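Local coordinates for protein beta-xylosidase (Uncultured organism, PDB 4MLG) that probably hydrolyses xylo-oligosaccharides, releasing xylose from their non-reducing ends, as a beta-propeller beta-xylosidase of glycoside hydrolase family 43, at residues K24-S35 with N47-D57. Residues are numbered along the deposited sequence; the frame is centred on the assembly and turned at random.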
ATOM      1  N   LYS A  24      28.536  21.838 -10.848  1.00 76.51           N
ATOM      2  CA  LYS A  24      28.682  20.606 -11.609  1.00 75.11           C
ATOM      3  C   LYS A  24      27.301  20.093 -11.986  1.00 73.33           C
ATOM      4  O   LYS A  24      26.335  20.304 -11.255  1.00 72.62           O
ATOM      5  CB  LYS A  24      29.416  19.549 -10.782  1.00 74.95           C
ATOM      6  CG  LYS A  24      30.929  19.672 -10.791  1.00 77.08           C
ATOM      7  CD  LYS A  24      31.560  18.641  -9.868  1.00 77.55           C
ATOM      8  CE  LYS A  24      32.939  18.227 -10.354  1.00 79.03           C
ATOM      9  NZ  LYS A  24      32.864  17.498 -11.652  1.00 77.37           N
ATOM     10  N   LEU A  25      27.208  19.420 -13.126  1.00 73.41           N
ATOM     11  CA  LEU A  25      25.939  18.849 -13.558  1.00 72.83           C
ATOM     12  C   LEU A  25      25.872  17.363 -13.224  1.00 70.94           C
ATOM     13  O   LEU A  25      26.610  16.558 -13.788  1.00 71.34           O
ATOM     14  CB  LEU A  25      25.732  19.069 -15.058  1.00 74.55           C
ATOM     15  CG  LEU A  25      24.454  18.475 -15.654  1.00 74.58           C
ATOM     16  CD1 LEU A  25      23.766  19.488 -16.555  1.00 75.56           C
ATOM     17  CD2 LEU A  25      24.764  17.197 -16.420  1.00 73.92           C
ATOM     18  N   TYR A  26      24.985  17.007 -12.302  1.00 69.18           N
ATOM     19  CA  TYR A  26      24.804  15.611 -11.920  1.00 66.31           C
ATOM     20  C   TYR A  26      23.582  15.013 -12.604  1.00 61.99           C
ATOM     21  O   TYR A  26      22.563  15.683 -12.774  1.00 61.31           O
ATOM     22  CB  TYR A  26      24.673  15.476 -10.401  1.00 66.20           C
ATOM     23  CG  TYR A  26      25.931  15.826  -9.636  1.00 68.43           C
ATOM     24  CD1 TYR A  26      26.817  14.838  -9.228  1.00 69.45           C
ATOM     25  CD2 TYR A  26      26.228  17.145  -9.318  1.00 69.63           C
ATOM     26  CE1 TYR A  26      27.967  15.153  -8.527  1.00 71.95           C
ATOM     27  CE2 TYR A  26      27.376  17.470  -8.618  1.00 72.21           C
ATOM     28  CZ  TYR A  26      28.241  16.471  -8.225  1.00 73.52           C
ATOM     29  OH  TYR A  26      29.383  16.791  -7.526  1.00 76.33           O
ATOM     30  N   ILE A  27      23.691  13.750 -13.000  1.00 58.91           N
ATOM     31  CA  ILE A  27      22.574  13.049 -13.619  1.00 55.90           C
ATOM     32  C   ILE A  27      22.178  11.844 -12.775  1.00 56.83           C
ATOM     33  O   ILE A  27      23.036  11.120 -12.271  1.00 59.16           O
ATOM     34  CB  ILE A  27      22.917  12.582 -15.044  1.00 52.78           C
ATOM     35  CG1 ILE A  27      23.634  13.692 -15.813  1.00 53.02           C
ATOM     36  CG2 ILE A  27      21.657  12.148 -15.778  1.00 50.42           C
ATOM     37  CD1 ILE A  27      24.034  13.303 -17.216  1.00 52.54           C
ATOM     38  N   TYR A  28      20.875  11.634 -12.618  1.00 56.16           N
ATOM     39  CA  TYR A  28      20.369  10.506 -11.846  1.00 56.58           C
ATOM     40  C   TYR A  28      19.429   9.653 -12.691  1.00 55.29           C
ATOM     41  O   TYR A  28      18.209   9.781 -12.592  1.00 54.40           O
ATOM     42  CB  TYR A  28      19.658  10.999 -10.585  1.00 57.79           C
ATOM     43  CG  TYR A  28      20.534  11.851  -9.694  1.00 60.30           C
ATOM     44  CD1 TYR A  28      21.366  11.268  -8.748  1.00 61.48           C
ATOM     45  CD2 TYR A  28      20.532  13.237  -9.803  1.00 60.88           C
ATOM     46  CE1 TYR A  28      22.170  12.041  -7.932  1.00 63.17           C
ATOM     47  CE2 TYR A  28      21.334  14.018  -8.990  1.00 62.27           C
ATOM     48  CZ  TYR A  28      22.151  13.412  -8.056  1.00 63.33           C
ATOM     49  OH  TYR A  28      22.952  14.179  -7.244  1.00 65.36           O
ATOM     50  N   PRO A  29      20.002   8.780 -13.533  1.00 55.36           N
ATOM     51  CA  PRO A  29      19.220   7.956 -14.455  1.00 55.02           C
ATOM     52  C   PRO A  29      18.882   6.587 -13.873  1.00 56.12           C
ATOM     53  O   PRO A  29      19.499   6.160 -12.898  1.00 57.72           O
ATOM     54  CB  PRO A  29      20.181   7.779 -15.628  1.00 54.97           C
ATOM     55  CG  PRO A  29      21.525   7.714 -14.970  1.00 55.11           C
ATOM     56  CD  PRO A  29      21.452   8.609 -13.748  1.00 55.50           C
ATOM     57  N   SER A  30      17.905   5.912 -14.472  1.00 55.77           N
ATOM     58  CA  SER A  30      17.629   4.520 -14.150  1.00 56.50           C
ATOM     59  C   SER A  30      18.695   3.653 -14.812  1.00 57.87           C
ATOM     60  O   SER A  30      19.403   4.117 -15.704  1.00 58.43           O
ATOM     61  CB  SER A  30      16.241   4.118 -14.649  1.00 56.50           C
ATOM     62  OG  SER A  30      15.244   4.987 -14.146  1.00 56.73           O
ATOM     63  N   HIS A  31      18.814   2.400 -14.382  1.00 58.46           N
ATOM     64  CA  HIS A  31      19.815   1.501 -14.952  1.00 59.96           C
ATOM     65  C   HIS A  31      19.176   0.303 -15.650  1.00 61.45           C
ATOM     66  O   HIS A  31      18.825  -0.685 -15.008  1.00 63.70           O
ATOM     67  CB  HIS A  31      20.790   1.023 -13.871  1.00 61.05           C
ATOM     68  CG  HIS A  31      21.928   0.201 -14.397  1.00 63.33           C
ATOM     69  ND1 HIS A  31      22.850  -0.407 -13.572  1.00 64.25           N
ATOM     70  CD2 HIS A  31      22.295  -0.110 -15.663  1.00 64.63           C
ATOM     71  CE1 HIS A  31      23.733  -1.059 -14.307  1.00 66.32           C
ATOM     72  NE2 HIS A  31      23.420  -0.895 -15.579  1.00 66.27           N
ATOM     73  N   ASP A  32      19.042   0.392 -16.970  1.00 60.06           N
ATOM     74  CA  ASP A  32      18.507  -0.710 -17.759  1.00 59.13           C
ATOM     75  C   ASP A  32      19.510  -1.852 -17.892  1.00 58.76           C
ATOM     76  O   ASP A  32      20.688  -1.630 -18.176  1.00 58.17           O
ATOM     77  CB  ASP A  32      18.094  -0.227 -19.150  1.00 60.03           C
ATOM     78  CG  ASP A  32      16.753   0.480 -19.148  1.00 58.96           C
ATOM     79  OD1 ASP A  32      15.899   0.133 -18.307  1.00 58.88           O
ATOM     80  OD2 ASP A  32      16.550   1.375 -19.994  1.00 58.19           O
ATOM     81  N   TRP A  33      19.031  -3.074 -17.685  1.00 59.09           N
ATOM     82  CA  TRP A  33      19.846  -4.263 -17.876  1.00 59.73           C
ATOM     83  C   TRP A  33      18.977  -5.361 -18.470  1.00 62.35           C
ATOM     84  O   TRP A  33      17.755  -5.335 -18.332  1.00 60.52           O
ATOM     85  CB  TRP A  33      20.454  -4.722 -16.551  1.00 58.07           C
ATOM     86  CG  TRP A  33      19.459  -5.324 -15.606  1.00 55.71           C
ATOM     87  CD1 TRP A  33      18.429  -4.683 -14.981  1.00 53.25           C
ATOM     88  CD2 TRP A  33      19.410  -6.687 -15.165  1.00 55.89           C
ATOM     89  NE1 TRP A  33      17.737  -5.562 -14.185  1.00 52.66           N
ATOM     90  CE2 TRP A  33      18.318  -6.800 -14.279  1.00 54.36           C
ATOM     91  CE3 TRP A  33      20.179  -7.824 -15.435  1.00 57.97           C
ATOM     92  CZ2 TRP A  33      17.977  -8.004 -13.662  1.00 55.15           C
ATOM     93  CZ3 TRP A  33      19.838  -9.020 -14.820  1.00 58.53           C
ATOM     94  CH2 TRP A  33      18.748  -9.099 -13.944  1.00 56.69           C
ATOM     95  N   GLU A  34      19.607  -6.321 -19.136  1.00 68.61           N
ATOM     96  CA  GLU A  34      18.863  -7.408 -19.759  1.00 73.64           C
ATOM     97  C   GLU A  34      18.444  -8.465 -18.745  1.00 76.17           C
ATOM     98  O   GLU A  34      19.197  -9.394 -18.452  1.00 78.84           O
ATOM     99  CB  GLU A  34      19.672  -8.052 -20.889  1.00 77.72           C
ATOM    100  CG  GLU A  34      18.964  -9.215 -21.581  1.00 81.43           C
ATOM    101  CD  GLU A  34      17.721  -8.785 -22.342  1.00 82.41           C
ATOM    102  OE1 GLU A  34      17.815  -8.581 -23.570  1.00 85.05           O
ATOM    103  OE2 GLU A  34      16.646  -8.659 -21.718  1.00 80.62           O
ATOM    104  N   SER A  35      17.243  -8.310 -18.200  1.00 75.68           N
ATOM    105  CA  SER A  35      16.641  -9.362 -17.400  1.00 76.75           C
ATOM    106  C   SER A  35      16.148 -10.430 -18.365  1.00 78.23           C
ATOM    107  O   SER A  35      15.815 -10.129 -19.510  1.00 79.91           O
ATOM    108  CB  SER A  35      15.478  -8.817 -16.573  1.00 75.19           C
ATOM    109  OG  SER A  35      14.481  -8.252 -17.407  1.00 74.70           O
ATOM    110  N   ASN A  47      12.908  -4.258 -15.441  1.00 56.42           N
ATOM    111  CA  ASN A  47      13.286  -4.820 -14.153  1.00 56.74           C
ATOM    112  C   ASN A  47      14.592  -4.234 -13.630  1.00 56.38           C
ATOM    113  O   ASN A  47      15.510  -4.972 -13.273  1.00 57.08           O
ATOM    114  CB  ASN A  47      13.405  -6.342 -14.260  1.00 58.77           C
ATOM    115  CG  ASN A  47      13.355  -7.031 -12.911  1.00 59.72           C
ATOM    116  OD1 ASN A  47      12.714  -6.548 -11.977  1.00 60.17           O
ATOM    117  ND2 ASN A  47      14.034  -8.167 -12.801  1.00 60.46           N
ATOM    118  N   MET A  48      14.677  -2.908 -13.593  1.00 55.79           N
ATOM    119  CA  MET A  48      15.861  -2.245 -13.057  1.00 55.88           C
ATOM    120  C   MET A  48      15.980  -2.520 -11.562  1.00 56.31           C
ATOM    121  O   MET A  48      14.977  -2.760 -10.888  1.00 56.04           O
ATOM    122  CB  MET A  48      15.812  -0.740 -13.327  1.00 54.11           C
ATOM    123  CG  MET A  48      15.699  -0.385 -14.799  1.00 52.80           C
ATOM    124  SD  MET A  48      14.022  -0.546 -15.434  1.00 64.28           S
ATOM    125  CE  MET A  48      13.377   1.081 -15.070  1.00 40.25           C
ATOM    126  N   LYS A  49      17.202  -2.489 -11.041  1.00 57.86           N
ATOM    127  CA  LYS A  49      17.422  -2.868  -9.650  1.00 60.03           C
ATOM    128  C   LYS A  49      18.434  -1.996  -8.905  1.00 61.85           C
ATOM    129  O   LYS A  49      18.720  -2.246  -7.735  1.00 63.54           O
ATOM    130  CB  LYS A  49      17.834  -4.340  -9.561  1.00 61.24           C
ATOM    131  CG  LYS A  49      19.014  -4.708 -10.444  1.00 62.09           C
ATOM    132  CD  LYS A  49      19.328  -6.192 -10.354  1.00 63.28           C
ATOM    133  CE  LYS A  49      20.464  -6.575 -11.288  1.00 65.01           C
ATOM    134  NZ  LYS A  49      20.808  -8.021 -11.184  1.00 67.50           N
ATOM    135  N   ASP A  50      18.966  -0.975  -9.570  1.00 61.89           N
ATOM    136  CA  ASP A  50      19.941  -0.098  -8.925  1.00 63.54           C
ATOM    137  C   ASP A  50      20.032   1.298  -9.548  1.00 61.45           C
ATOM    138  O   ASP A  50      19.414   1.576 -10.577  1.00 60.28           O
ATOM    139  CB  ASP A  50      21.323  -0.757  -8.897  1.00 68.47           C
ATOM    140  CG  ASP A  50      21.881  -1.000 -10.283  1.00 72.61           C
ATOM    141  OD1 ASP A  50      21.082  -1.063 -11.242  1.00 73.03           O
ATOM    142  OD2 ASP A  50      23.115  -1.130 -10.414  1.00 75.40           O
ATOM    143  N   TYR A  51      20.809   2.169  -8.906  1.00 60.72           N
ATOM    144  CA  TYR A  51      21.013   3.534  -9.379  1.00 58.77           C
ATOM    145  C   TYR A  51      22.495   3.875  -9.479  1.00 59.30           C
ATOM    146  O   TYR A  51      23.263   3.620  -8.551  1.00 60.07           O
ATOM    147  CB  TYR A  51      20.344   4.539  -8.436  1.00 57.92           C
ATOM    148  CG  TYR A  51      18.837   4.580  -8.515  1.00 55.33           C
ATOM    149  CD1 TYR A  51      18.178   4.399  -9.723  1.00 54.09           C
ATOM    150  CD2 TYR A  51      18.072   4.803  -7.378  1.00 54.35           C
ATOM    151  CE1 TYR A  51      16.798   4.438  -9.796  1.00 52.99           C
ATOM    152  CE2 TYR A  51      16.695   4.843  -7.440  1.00 53.24           C
ATOM    153  CZ  TYR A  51      16.062   4.660  -8.650  1.00 53.01           C
ATOM    154  OH  TYR A  51      14.688   4.699  -8.709  1.00 53.09           O
ATOM    155  N   HIS A  52      22.888   4.456 -10.608  1.00 58.98           N
ATOM    156  CA  HIS A  52      24.218   5.033 -10.751  1.00 59.87           C
ATOM    157  C   HIS A  52      24.099   6.555 -10.718  1.00 57.77           C
ATOM    158  O   HIS A  52      23.002   7.100 -10.851  1.00 54.23           O
ATOM    159  CB  HIS A  52      24.869   4.587 -12.063  1.00 61.84           C
ATOM    160  CG  HIS A  52      25.359   3.172 -12.048  1.00 63.00           C
ATOM    161  ND1 HIS A  52      26.698   2.847 -12.087  1.00 64.53           N
ATOM    162  CD2 HIS A  52      24.689   1.996 -12.011  1.00 62.58           C
ATOM    163  CE1 HIS A  52      26.832   1.533 -12.069  1.00 64.70           C
ATOM    164  NE2 HIS A  52      25.628   0.993 -12.023  1.00 63.53           N
ATOM    165  N   VAL A  53      25.223   7.239 -10.534  1.00 60.52           N
ATOM    166  CA  VAL A  53      25.239   8.699 -10.550  1.00 62.36           C
ATOM    167  C   VAL A  53      26.366   9.227 -11.431  1.00 65.22           C
ATOM    168  O   VAL A  53      27.538   8.934 -11.198  1.00 67.27           O
ATOM    169  CB  VAL A  53      25.379   9.291  -9.130  1.00 63.08           C
ATOM    170  CG1 VAL A  53      25.628  10.790  -9.198  1.00 63.03           C
ATOM    171  CG2 VAL A  53      24.139   8.996  -8.304  1.00 62.35           C
ATOM    172  N   PHE A  54      26.004  10.004 -12.447  1.00 66.01           N
ATOM    173  CA  PHE A  54      26.988  10.571 -13.362  1.00 68.82           C
ATOM    174  C   PHE A  54      27.110  12.080 -13.179  1.00 71.30           C
ATOM    175  O   PHE A  54      26.134  12.756 -12.854  1.00 71.74           O
ATOM    176  CB  PHE A  54      26.627  10.240 -14.811  1.00 67.20           C
ATOM    177  CG  PHE A  54      26.526   8.767 -15.090  1.00 66.31           C
ATOM    178  CD1 PHE A  54      27.659   8.020 -15.368  1.00 67.54           C
ATOM    179  CD2 PHE A  54      25.296   8.129 -15.078  1.00 64.52           C
ATOM    180  CE1 PHE A  54      27.568   6.665 -15.626  1.00 67.00           C
ATOM    181  CE2 PHE A  54      25.199   6.776 -15.334  1.00 64.17           C
ATOM    182  CZ  PHE A  54      26.336   6.042 -15.609  1.00 65.55           C
ATOM    183  N   SER A  55      28.314  12.605 -13.387  1.00 73.33           N
ATOM    184  CA  SER A  55      28.555  14.038 -13.256  1.00 74.66           C
ATOM    185  C   SER A  55      29.444  14.561 -14.380  1.00 76.76           C
ATOM    186  O   SER A  55      30.323  13.852 -14.870  1.00 78.04           O
ATOM    187  CB  SER A  55      29.181  14.358 -11.897  1.00 76.43           C
ATOM    188  OG  SER A  55      30.419  13.689 -11.736  1.00 78.67           O
ATOM    189  N   MET A  56      29.206  15.805 -14.786  1.00 76.93           N
ATOM    190  CA  MET A  56      29.984  16.424 -15.852  1.00 77.82           C
ATOM    191  C   MET A  56      30.440  17.823 -15.454  1.00 79.77           C
ATOM    192  O   MET A  56      29.866  18.441 -14.559  1.00 79.52           O
ATOM    193  CB  MET A  56      29.162  16.506 -17.140  1.00 75.84           C
ATOM    194  CG  MET A  56      28.476  15.211 -17.535  1.00 74.28           C
ATOM    195  SD  MET A  56      27.535  15.366 -19.063  1.00 79.66           S
ATOM    196  CE  MET A  56      28.856  15.651 -20.238  1.00 58.98           C
ATOM    197  N   ASP A  57      31.475  18.315 -16.127  1.00 82.66           N
ATOM    198  CA  ASP A  57      31.924  19.691 -15.952  1.00 85.69           C
ATOM    199  C   ASP A  57      31.581  20.499 -17.198  1.00 86.90           C
ATOM    200  O   ASP A  57      31.377  21.711 -17.131  1.00 87.96           O
ATOM    201  CB  ASP A  57      33.428  19.742 -15.680  1.00 88.80           C
ATOM    202  CG  ASP A  57      33.772  19.407 -14.242  1.00 90.85           C
ATOM    203  OD1 ASP A  57      33.016  19.826 -13.340  1.00 90.78           O
ATOM    204  OD2 ASP A  57      34.795  18.729 -14.012  1.00 93.07           O
TER
HETATM  205  O   HOH W   1      20.399   7.465 -10.488  1.00 54.64           O
HETATM  206  O   HOH W   2      17.217   1.940 -12.065  1.00 36.13           O
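The six-membered ring of Trp33 is crossed at about a right angle by the side chain of Lys49, whose NZ lies 3.8 Å from the ring centroid in a cation-pi contact while CE packs over the same face. The contact as a whole illustrates how two neighbouring antiparallel strands of a family 43 beta-propeller blade, with the loop residues that follow strand 30-32 and precede strand 50-56, stay joined after their direct pairing ends. At the ring's edge, Trp33 NE1 donates to Asn47 O, so one indole is held by rim and face together. An alanine in place of Trp33 would probably deprive Asn47 O of its N-H donor and Lys49 of the ring it lies over. At the regular end, Leu25 with Met56 and Ile27 with Phe54 are hydrogen-bonded pairs, the bond from Ile27 N to Phe54 O running nearly straight (167°). Between them, the non-hydrogen-bonded pair lays Ser55 CB 3.6 Å from Tyr26 CD1. Beyond the Ile27-Phe54 pair the regular direct bonding stops and water bridges the backbones: one molecule donates to both Pro29 O and His52 O, another links His31 N to Asp50 O. Pro29 CG meets the edge of the Phe54 ring, in its plane, at 3.8 Å from CD2. The His31 imidazole, swung away from its backbone N (chi1 -174°), reaches across to Asp50, giving its carboxylate two weak bonds, and takes the edge of His52 toward its face in an offset edge-to-face pair, planes at right angles. Met13 of strand 12-14 touches both histidines. Just past Leu25 and Met56, Lys24 bends at its last torsion (chi4 -66°) to form a salt bridge, NZ meeting Asp57 OD1 at 2.9 Å from above the carboxylate plane.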